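Local coordinates for deoxyhypusine hydroxylase (Homo sapiens, PDB 4D50), which hydroxylates the deoxyhypusine residue of translation initiation factor eIF5A at a diiron centre, completing the formation of hypusine, at residues E125-W136 with R175-A183. Numbering follows the deposited sequence.
Sequences ETCQLAVRRLEW and RPLFERYRA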
ATOM      1  N   GLU A 125      14.076   4.547  -3.700  1.00 11.39           N
ATOM      2  CA  GLU A 125      13.406   5.340  -2.682  1.00 11.08           C
ATOM      3  C   GLU A 125      12.714   4.537  -1.589  1.00 10.55           C
ATOM      4  O   GLU A 125      12.842   4.898  -0.412  1.00 10.48           O
ATOM      5  CB  GLU A 125      12.418   6.339  -3.298  1.00 12.40           C
ATOM      6  CG  GLU A 125      13.128   7.405  -4.092  1.00 12.97           C
ATOM      7  CD  GLU A 125      12.211   8.529  -4.598  1.00 14.54           C
ATOM      8  OE1 GLU A 125      11.018   8.264  -4.783  1.00 13.70           O
ATOM      9  OE2 GLU A 125      12.696   9.623  -4.913  1.00 17.26           O
ATOM     10  N   THR A 126      11.985   3.520  -1.998  1.00  9.06           N
ATOM     11  CA  THR A 126      11.299   2.629  -1.035  1.00  9.07           C
ATOM     12  C   THR A 126      12.345   2.028  -0.062  1.00  7.96           C
ATOM     13  O   THR A 126      12.092   2.017   1.149  1.00  8.22           O
ATOM     14  CB  THR A 126      10.670   1.443  -1.760  1.00 10.12           C
ATOM     15  OG1 THR A 126       9.601   1.973  -2.577  1.00 11.11           O
ATOM     16  CG2 THR A 126      10.178   0.406  -0.812  1.00 10.91           C
ATOM     17  N   CYS A 127      13.509   1.615  -0.569  1.00  8.06           N
ATOM     18  CA  CYS A 127      14.449   0.885   0.274  1.00  8.66           C
ATOM     19  C   CYS A 127      15.181   1.912   1.162  1.00  8.33           C
ATOM     20  O   CYS A 127      15.545   1.617   2.335  1.00  8.24           O
ATOM     21  CB  CYS A 127      15.454  -0.011  -0.554  1.00  8.16           C
ATOM     22  SG  CYS A 127      14.607  -1.336  -1.387  1.00 10.18           S
ATOM     23  N   GLN A 128      15.339   3.147   0.681  1.00  8.83           N
ATOM     24  CA  GLN A 128      15.895   4.193   1.544  1.00  9.46           C
ATOM     25  C   GLN A 128      15.014   4.434   2.728  1.00  9.16           C
ATOM     26  O   GLN A 128      15.489   4.576   3.861  1.00  8.25           O
ATOM     27  CB  GLN A 128      16.135   5.455   0.744  1.00 10.99           C
ATOM     28  CG  GLN A 128      17.268   5.283  -0.283  1.00 13.16           C
ATOM     29  CD  GLN A 128      17.216   6.359  -1.332  1.00 16.48           C
ATOM     30  OE1 GLN A 128      16.747   7.468  -1.062  1.00 18.72           O
ATOM     31  NE2 GLN A 128      17.597   6.038  -2.520  1.00 16.18           N
ATOM     32  N   LEU A 129      13.727   4.485   2.485  1.00  9.81           N
ATOM     33  CA  LEU A 129      12.738   4.691   3.540  1.00  9.96           C
ATOM     34  C   LEU A 129      12.739   3.557   4.516  1.00 10.21           C
ATOM     35  O   LEU A 129      12.664   3.794   5.735  1.00 10.76           O
ATOM     36  CB  LEU A 129      11.327   4.889   2.934  1.00 10.22           C
ATOM     37  CG  LEU A 129      11.119   6.198   2.237  1.00 12.00           C
ATOM     38  CD1 LEU A 129       9.798   6.188   1.457  1.00 12.53           C
ATOM     39  CD2 LEU A 129      11.112   7.374   3.175  1.00 12.08           C
ATOM     40  N   ALA A 130      12.903   2.330   4.016  1.00  9.91           N
ATOM     41  CA  ALA A 130      12.756   1.167   4.868  1.00  9.32           C
ATOM     42  C   ALA A 130      14.013   1.082   5.786  1.00  9.61           C
ATOM     43  O   ALA A 130      13.878   0.677   6.903  1.00 11.05           O
ATOM     44  CB  ALA A 130      12.461  -0.046   4.067  1.00 11.11           C
ATOM     45  N   VAL A 131      15.193   1.432   5.267  1.00 10.05           N
ATOM     46  CA  VAL A 131      16.419   1.493   6.075  1.00 10.63           C
ATOM     47  C   VAL A 131      16.260   2.540   7.184  1.00 10.18           C
ATOM     48  O   VAL A 131      16.529   2.261   8.310  1.00 11.68           O
ATOM     49  CB  VAL A 131      17.648   1.801   5.218  1.00 11.05           C
ATOM     50  CG1 VAL A 131      18.825   2.131   6.126  1.00 11.16           C
ATOM     51  CG2 VAL A 131      17.956   0.614   4.300  1.00 11.40           C
ATOM     52  N   ARG A 132      15.667   3.683   6.859  1.00 10.99           N
ATOM     53  CA  ARG A 132      15.437   4.663   7.924  1.00 11.47           C
ATOM     54  C   ARG A 132      14.412   4.156   8.976  1.00 10.78           C
ATOM     55  O   ARG A 132      14.518   4.456  10.168  1.00 11.04           O
ATOM     56  CB  ARG A 132      14.914   5.974   7.279  1.00 12.85           C
ATOM     57  CG  ARG A 132      15.915   6.826   6.491  1.00 15.08           C
ATOM     58  CD  ARG A 132      17.036   7.417   7.314  1.00 18.77           C
ATOM     59  NE  ARG A 132      16.585   8.166   8.481  1.00 18.91           N
ATOM     60  CZ  ARG A 132      16.237   9.461   8.494  1.00 19.65           C
ATOM     61  NH1 ARG A 132      16.244  10.201   7.403  1.00 17.51           N
ATOM     62  NH2 ARG A 132      15.901  10.037   9.674  1.00 18.95           N
ATOM     63  N   ARG A 133      13.355   3.472   8.525  1.00 10.81           N
ATOM     64  CA  ARG A 133      12.370   2.885   9.455  1.00 10.70           C
ATOM     65  C   ARG A 133      13.056   1.851  10.352  1.00 10.28           C
ATOM     66  O   ARG A 133      12.909   1.869  11.598  1.00 11.16           O
ATOM     67  CB  ARG A 133      11.161   2.272   8.730  1.00 11.12           C
ATOM     68  CG  ARG A 133      10.181   1.609   9.667  1.00 11.96           C
ATOM     69  CD  ARG A 133       8.998   0.988   8.896  1.00 13.50           C
ATOM     70  NE  ARG A 133       8.604  -0.303   9.506  1.00 14.60           N
ATOM     71  CZ  ARG A 133       7.879  -0.473  10.610  1.00 14.22           C
ATOM     72  NH1 ARG A 133       7.502   0.569  11.355  1.00 14.68           N
ATOM     73  NH2 ARG A 133       7.622  -1.709  11.034  1.00 14.83           N
ATOM     74  N   LEU A 134      13.876   0.994   9.759  1.00 10.91           N
ATOM     75  CA  LEU A 134      14.556   0.000  10.613  1.00 11.89           C
ATOM     76  C   LEU A 134      15.480   0.690  11.652  1.00 11.55           C
ATOM     77  O   LEU A 134      15.520   0.246  12.795  1.00 10.86           O
ATOM     78  CB  LEU A 134      15.287  -1.045   9.825  1.00 13.42           C
ATOM     79  CG  LEU A 134      14.404  -1.973   9.010  1.00 15.11           C
ATOM     80  CD1 LEU A 134      15.252  -2.964   8.220  1.00 16.74           C
ATOM     81  CD2 LEU A 134      13.336  -2.694   9.812  1.00 18.74           C
ATOM     82  N   GLU A 135      16.175   1.745  11.247  1.00 11.82           N
ATOM     83  CA  GLU A 135      17.010   2.496  12.133  1.00 13.31           C
ATOM     84  C   GLU A 135      16.187   3.152  13.236  1.00 14.87           C
ATOM     85  O   GLU A 135      16.623   3.231  14.387  1.00 13.59           O
ATOM     86  CB  GLU A 135      17.853   3.491  11.351  1.00 15.49           C
ATOM     87  CG  GLU A 135      18.818   2.724  10.396  1.00 19.45           C
ATOM     88  CD  GLU A 135      19.643   3.601   9.476  1.00 22.90           C
ATOM     89  OE1 GLU A 135      19.235   4.793   9.187  1.00 28.87           O
ATOM     90  OE2 GLU A 135      20.700   3.055   9.031  1.00 28.83           O
ATOM     91  N   TRP A 136      15.000   3.627  12.892  1.00 13.92           N
ATOM     92  CA  TRP A 136      14.116   4.228  13.895  1.00 14.29           C
ATOM     93  C   TRP A 136      13.665   3.203  14.923  1.00 15.58           C
ATOM     94  O   TRP A 136      13.783   3.391  16.137  1.00 14.55           O
ATOM     95  CB  TRP A 136      12.993   4.980  13.188  1.00 14.38           C
ATOM     96  CG  TRP A 136      12.161   5.888  14.061  1.00 14.20           C
ATOM     97  CD1 TRP A 136      12.256   7.201  14.146  1.00 12.92           C
ATOM     98  CD2 TRP A 136      11.127   5.491  14.937  1.00 13.16           C
ATOM     99  NE1 TRP A 136      11.331   7.689  14.993  1.00 12.85           N
ATOM    100  CE2 TRP A 136      10.635   6.638  15.534  1.00 12.35           C
ATOM    101  CE3 TRP A 136      10.570   4.253  15.278  1.00 13.87           C
ATOM    102  CZ2 TRP A 136       9.602   6.620  16.439  1.00 13.42           C
ATOM    103  CZ3 TRP A 136       9.500   4.222  16.213  1.00 13.63           C
ATOM    104  CH2 TRP A 136       9.063   5.412  16.817  1.00 13.38           C
ATOM    105  N   ARG A 175      13.869  18.626   2.013  1.00 20.47           N
ATOM    106  CA  ARG A 175      13.954  17.724   3.144  1.00 20.93           C
ATOM    107  C   ARG A 175      14.035  16.281   2.705  1.00 16.96           C
ATOM    108  O   ARG A 175      13.535  15.941   1.637  1.00 17.04           O
ATOM    109  CB  ARG A 175      12.766  17.861   4.075  1.00 23.12           C
ATOM    110  CG  ARG A 175      12.625  19.261   4.576  1.00 28.27           C
ATOM    111  CD  ARG A 175      11.563  19.306   5.638  1.00 31.01           C
ATOM    112  NE  ARG A 175      11.141  20.678   5.877  1.00 35.98           N
ATOM    113  CZ  ARG A 175      10.741  21.135   7.049  1.00 32.65           C
ATOM    114  NH1 ARG A 175      10.745  20.336   8.121  1.00 35.77           N
ATOM    115  NH2 ARG A 175      10.350  22.394   7.136  1.00 34.68           N
ATOM    116  N   PRO A 176      14.696  15.432   3.498  1.00 16.85           N
ATOM    117  CA  PRO A 176      14.721  14.011   3.190  1.00 16.93           C
ATOM    118  C   PRO A 176      13.325  13.418   3.114  1.00 14.88           C
ATOM    119  O   PRO A 176      12.417  13.795   3.899  1.00 11.97           O
ATOM    120  CB  PRO A 176      15.476  13.402   4.375  1.00 18.28           C
ATOM    121  CG  PRO A 176      16.138  14.532   5.116  1.00 18.46           C
ATOM    122  CD  PRO A 176      15.535  15.785   4.657  1.00 19.10           C
ATOM    123  N   LEU A 177      13.179  12.452   2.220  1.00 13.64           N
ATOM    124  CA  LEU A 177      11.940  11.791   1.975  1.00 13.22           C
ATOM    125  C   LEU A 177      11.321  11.227   3.249  1.00 11.64           C
ATOM    126  O   LEU A 177      10.123  11.333   3.477  1.00 11.57           O
ATOM    127  CB  LEU A 177      12.125  10.702   0.975  1.00 13.39           C
ATOM    128  CG  LEU A 177      10.824  10.282   0.365  1.00 13.74           C
ATOM    129  CD1 LEU A 177      10.061  11.406  -0.312  1.00 14.14           C
ATOM    130  CD2 LEU A 177      11.140   9.207  -0.616  1.00 14.76           C
ATOM    131  N   PHE A 178      12.170  10.678   4.129  1.00 11.26           N
ATOM    132  CA  PHE A 178      11.648  10.084   5.335  1.00 10.54           C
ATOM    133  C   PHE A 178      10.976  11.105   6.191  1.00 11.04           C
ATOM    134  O   PHE A 178       9.908  10.823   6.759  1.00  9.35           O
ATOM    135  CB  PHE A 178      12.775   9.410   6.126  1.00 11.08           C
ATOM    136  CG  PHE A 178      12.313   8.595   7.285  1.00 10.45           C
ATOM    137  CD1 PHE A 178      11.695   7.387   7.088  1.00 10.97           C
ATOM    138  CD2 PHE A 178      12.589   9.008   8.588  1.00 11.54           C
ATOM    139  CE1 PHE A 178      11.326   6.609   8.159  1.00 10.21           C
ATOM    140  CE2 PHE A 178      12.287   8.207   9.641  1.00 10.33           C
ATOM    141  CZ  PHE A 178      11.663   6.994   9.433  1.00  9.74           C
ATOM    142  N   GLU A 179      11.569  12.288   6.282  1.00 13.09           N
ATOM    143  CA  GLU A 179      11.005  13.323   7.155  1.00 13.88           C
ATOM    144  C   GLU A 179       9.648  13.802   6.564  1.00 10.80           C
ATOM    145  O   GLU A 179       8.692  14.104   7.313  1.00  8.47           O
ATOM    146  CB  GLU A 179      12.000  14.459   7.282  1.00 16.99           C
ATOM    147  CG  GLU A 179      13.038  14.348   8.380  1.00 23.02           C
ATOM    148  CD  GLU A 179      14.062  13.212   8.250  1.00 30.45           C
ATOM    149  OE1 GLU A 179      14.155  12.548   7.187  1.00 36.13           O
ATOM    150  OE2 GLU A 179      14.795  12.995   9.254  1.00 39.44           O
ATOM    151  N   ARG A 180       9.583  13.840   5.236  1.00 11.11           N
ATOM    152  CA  ARG A 180       8.395  14.247   4.535  1.00 10.86           C
ATOM    153  C   ARG A 180       7.304  13.222   4.797  1.00 10.00           C
ATOM    154  O   ARG A 180       6.143  13.610   4.925  1.00 11.12           O
ATOM    155  CB  ARG A 180       8.635  14.425   3.026  1.00 11.20           C
ATOM    156  CG  ARG A 180       9.726  15.405   2.785  1.00 12.36           C
ATOM    157  CD  ARG A 180       9.934  15.651   1.306  1.00 12.25           C
ATOM    158  NE  ARG A 180       8.783  16.250   0.637  1.00 12.68           N
ATOM    159  CZ  ARG A 180       8.680  16.362  -0.700  1.00 14.61           C
ATOM    160  NH1 ARG A 180       9.690  15.969  -1.514  1.00 15.48           N
ATOM    161  NH2 ARG A 180       7.632  16.921  -1.274  1.00 15.66           N
ATOM    162  N   TYR A 181       7.643  11.946   4.739  1.00  9.52           N
ATOM    163  CA  TYR A 181       6.682  10.884   5.054  1.00  9.43           C
ATOM    164  C   TYR A 181       6.212  10.967   6.479  1.00  8.14           C
ATOM    165  O   TYR A 181       5.041  10.693   6.834  1.00  8.64           O
ATOM    166  CB  TYR A 181       7.289   9.497   4.786  1.00  9.08           C
ATOM    167  CG  TYR A 181       7.080   8.948   3.402  1.00  8.58           C
ATOM    168  CD1 TYR A 181       7.490   9.662   2.280  1.00  9.80           C
ATOM    169  CD2 TYR A 181       6.637   7.679   3.222  1.00  8.66           C
ATOM    170  CE1 TYR A 181       7.293   9.185   1.007  1.00  9.99           C
ATOM    171  CE2 TYR A 181       6.443   7.188   1.927  1.00 10.52           C
ATOM    172  CZ  TYR A 181       6.778   7.945   0.839  1.00  9.94           C
ATOM    173  OH  TYR A 181       6.640   7.433  -0.469  1.00 11.60           O
ATOM    174  N   ARG A 182       7.112  11.349   7.395  1.00  8.71           N
ATOM    175  CA  ARG A 182       6.645  11.450   8.783  1.00  7.71           C
ATOM    176  C   ARG A 182       5.544  12.542   8.938  1.00  7.17           C
ATOM    177  O   ARG A 182       4.599  12.400   9.699  1.00  6.56           O
ATOM    178  CB  ARG A 182       7.881  11.781   9.700  1.00  7.44           C
ATOM    179  CG  ARG A 182       8.840  10.639   9.829  1.00  7.54           C
ATOM    180  CD  ARG A 182       9.722  10.723  11.076  1.00  7.72           C
ATOM    181  NE  ARG A 182       8.949  10.753  12.300  1.00  8.48           N
ATOM    182  CZ  ARG A 182       9.492  11.008  13.489  1.00 10.43           C
ATOM    183  NH1 ARG A 182      10.798  11.271  13.572  1.00 12.49           N
ATOM    184  NH2 ARG A 182       8.728  11.081  14.550  1.00 12.25           N
ATOM    185  N   ALA A 183       5.691  13.620   8.189  1.00  6.69           N
ATOM    186  CA  ALA A 183       4.788  14.770   8.251  1.00  6.25           C
ATOM    187  C   ALA A 183       3.477  14.336   7.567  1.00  6.52           C
ATOM    188  O   ALA A 183       2.417  14.666   8.040  1.00  6.43           O
ATOM    189  CB  ALA A 183       5.397  15.917   7.501  1.00  6.48           C
TER
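The F178 ring lies between two arginines. R132 CB sits over one face, 3.6 Å from the ring centroid, as a CH-pi contact, and R182 CG lies above the opposite face. L129 CD2 meets the ring edge in plane. F178 has its CG turned opposite the backbone N (chi1 -171°), which sends the ring across to helix 121-140. The R132 chain, bent at chi2 and chi3, arches away from the ring at CD and returns. F178 CD2 stands over the centre of one guanidinium face, the two planes 43° apart. E179 receives that guanidinium end-on in a salt bridge. E179 OE2 lies almost in the guanidinium plane and takes the straighter bond, from R132 NH2 at 3.2 Å, though NH2 stands out of the carboxylate plane. R132 NH1 meets the syn lone pair of E179 OE1 at 3.1 Å, but this oxygen lies well out of the guanidinium plane. If R132 were an alanine, CB would remain over the ring, but E179 would probably lose its two-nitrogen partner and F178 CD2 its guanidinium cover.

One turn earlier, L129 uses both methyls. Its CD1 stands over the Y181 ring, 3.7 Å from the centroid, and its CD2 packs on F178 CA at 3.5 Å. Farther along, W136 NE1 lies over one face of the R182 guanidinium, which bonds the P156 and P157 carbonyls. Y181 also touches helix 208-221, near the iron ligand H212. The axes of 125-136 and 177-183 cross at -74°, a steep helix-on-helix packing in this HEAT-repeat protein.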